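Local coordinates for protein aspartokinase 1, chloroplastic (Arabidopsis thaliana, PDB 2CDQ) that phosphorylates L-aspartate with ATP, the first step toward lysine, threonine, methionine and isoleucine, and binds lysine and S-adenosylmethionine as allosteric effectors, at residues 372-377 against 452-457. Numbering follows the deposited sequence.
Sequences VDVVAT and MISQGA. With LYS (lysine), chain C.
Ser454 reaches across to the main chain of Val375, its OG giving a hydrogen bond of 2.8 Å to Val375 O. The chi1 of -177° swings OG away from the serine's own N, and it meets the carbonyl from 32° out of its plane. A serine suits this place, being short enough to fit between two strands and polar enough to serve a buried carbonyl; the same OG accepts a hydrogen bond from Thr377 N of the second subunit. Met452, long and unbranched, stretches out fully extended, and its CE ends over the peptide joining Val375 to Ala376, 3.5 Å from Ala376 N. Met452 CE also lies 3.8 Å from both Val374 CG1 and Ala376 CB; the branched valine offers CG1 as an apolar surface to this methyl and to Ser454 CB. Strands 372-378 and 452-455 are edge strands, within this chain, of the two four-stranded antiparallel sheets of the ACT domains, their segments nearly perpendicular at 102°. Ala376, with a lone methyl, lets Ile453 O approach CB to 3.6 Å. Nearer the start of strand 372-378, where Asp373 and Val374 form a classic beta bulge opposite Thr385, the effector lysine donates from NZ to Asp373 O (3.0 Å).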
loop_
_atom_site.group_PDB
_atom_site.type_symbol
_atom_site.label_atom_id
_atom_site.label_comp_id
_atom_site.label_asym_id
_atom_site.label_seq_id
_atom_site.Cartn_x
_atom_site.Cartn_y
_atom_site.Cartn_z
ATOM N N VAL A 372 2.497 -7.689 7.691
ATOM C CA VAL A 372 2.795 -6.295 7.350
ATOM C C VAL A 372 1.665 -5.399 7.866
ATOM O O VAL A 372 0.515 -5.816 7.898
ATOM C CB VAL A 372 2.887 -6.137 5.807
ATOM C CG1 VAL A 372 3.291 -4.716 5.412
ATOM C CG2 VAL A 372 3.855 -7.151 5.214
ATOM N N ASP A 373 1.991 -4.172 8.267
ATOM C CA ASP A 373 0.994 -3.240 8.804
ATOM C C ASP A 373 0.617 -2.149 7.792
ATOM O O ASP A 373 -0.355 -2.297 7.044
ATOM C CB ASP A 373 1.501 -2.631 10.119
ATOM C CG ASP A 373 0.483 -1.719 10.794
ATOM O OD1 ASP A 373 0.902 -0.919 11.651
ATOM O OD2 ASP A 373 -0.729 -1.797 10.493
ATOM N N VAL A 374 1.392 -1.067 7.769
ATOM C CA VAL A 374 1.111 0.100 6.931
ATOM C C VAL A 374 1.788 -0.057 5.561
ATOM O O VAL A 374 2.896 -0.593 5.476
ATOM C CB VAL A 374 1.578 1.393 7.648
ATOM C CG1 VAL A 374 1.351 2.625 6.798
ATOM C CG2 VAL A 374 0.866 1.530 8.978
ATOM N N VAL A 375 1.111 0.379 4.497
ATOM C CA VAL A 375 1.654 0.284 3.132
ATOM C C VAL A 375 1.427 1.588 2.361
ATOM O O VAL A 375 0.369 2.218 2.473
ATOM C CB VAL A 375 1.063 -0.921 2.327
ATOM C CG1 VAL A 375 1.492 -0.880 0.865
ATOM C CG2 VAL A 375 1.475 -2.250 2.934
ATOM N N ALA A 376 2.441 1.985 1.595
ATOM C CA ALA A 376 2.349 3.107 0.667
ATOM C C ALA A 376 3.176 2.795 -0.572
ATOM O O ALA A 376 3.926 1.817 -0.588
ATOM C CB ALA A 376 2.829 4.390 1.323
ATOM N N THR A 377 3.040 3.621 -1.606
ATOM C CA THR A 377 3.714 3.371 -2.878
ATOM C C THR A 377 4.243 4.649 -3.499
ATOM O O THR A 377 3.849 5.744 -3.105
ATOM C CB THR A 377 2.749 2.757 -3.899
ATOM O OG1 THR A 377 1.537 3.514 -3.908
ATOM C CG2 THR A 377 2.442 1.301 -3.557
ATOM N N MET A 452 6.840 8.628 5.765
ATOM C CA MET A 452 5.877 7.831 5.019
ATOM C C MET A 452 4.465 8.223 5.441
ATOM O O MET A 452 4.181 8.321 6.637
ATOM C CB MET A 452 6.143 6.340 5.272
ATOM C CG MET A 452 5.178 5.360 4.634
ATOM S SD MET A 452 5.781 3.663 4.816
ATOM C CE MET A 452 4.310 2.736 4.399
ATOM N N ILE A 453 3.593 8.470 4.462
ATOM C CA ILE A 453 2.199 8.838 4.734
ATOM C C ILE A 453 1.263 7.813 4.084
ATOM O O ILE A 453 1.530 7.343 2.973
ATOM C CB ILE A 453 1.862 10.285 4.249
ATOM C CG1 ILE A 453 2.946 11.278 4.679
ATOM C CG2 ILE A 453 0.507 10.747 4.793
ATOM C CD1 ILE A 453 2.990 12.557 3.868
ATOM N N SER A 454 0.184 7.453 4.781
ATOM C CA SER A 454 -0.765 6.471 4.254
ATOM C C SER A 454 -2.193 6.642 4.774
ATOM O O SER A 454 -2.470 6.420 5.956
ATOM C CB SER A 454 -0.262 5.044 4.510
ATOM O OG SER A 454 -1.132 4.074 3.952
ATOM N N GLN A 455 -3.089 7.045 3.874
ATOM C CA GLN A 455 -4.521 7.123 4.161
ATOM C C GLN A 455 -5.309 6.410 3.075
ATOM O O GLN A 455 -5.112 6.668 1.890
ATOM C CB GLN A 455 -4.987 8.576 4.261
ATOM C CG GLN A 455 -6.498 8.727 4.422
ATOM C CD GLN A 455 -6.936 10.171 4.512
ATOM O OE1 GLN A 455 -6.578 10.888 5.446
ATOM N NE2 GLN A 455 -7.727 10.609 3.541
ATOM N N GLY A 456 -6.207 5.521 3.485
ATOM C CA GLY A 456 -7.045 4.770 2.548
ATOM C C GLY A 456 -8.322 5.508 2.214
ATOM O O GLY A 456 -8.588 6.567 2.778
ATOM N N ALA A 457 -9.110 4.931 1.308
ATOM C CA ALA A 457 -10.321 5.558 0.752
ATOM C C ALA A 457 -11.253 6.163 1.802
ATOM O O ALA A 457 -12.006 5.444 2.457
ATOM C CB ALA A 457 -11.075 4.563 -0.110
HETATM N N LYS C . -2.522 -9.719 5.867
HETATM C CA LYS C . -1.710 -8.492 5.987
HETATM C C LYS C . -0.288 -8.991 6.045
HETATM O O LYS C . 0.002 -10.114 5.597
HETATM C CB LYS C . -2.082 -7.740 7.273
HETATM C CG LYS C . -2.002 -6.209 7.158
HETATM C CD LYS C . -3.095 -5.620 6.288
HETATM C CE LYS C . -2.889 -4.113 6.076
HETATM N NZ LYS C . -3.192 -3.244 7.264
HETATM O OXT LYS C . 0.593 -8.292 6.537
#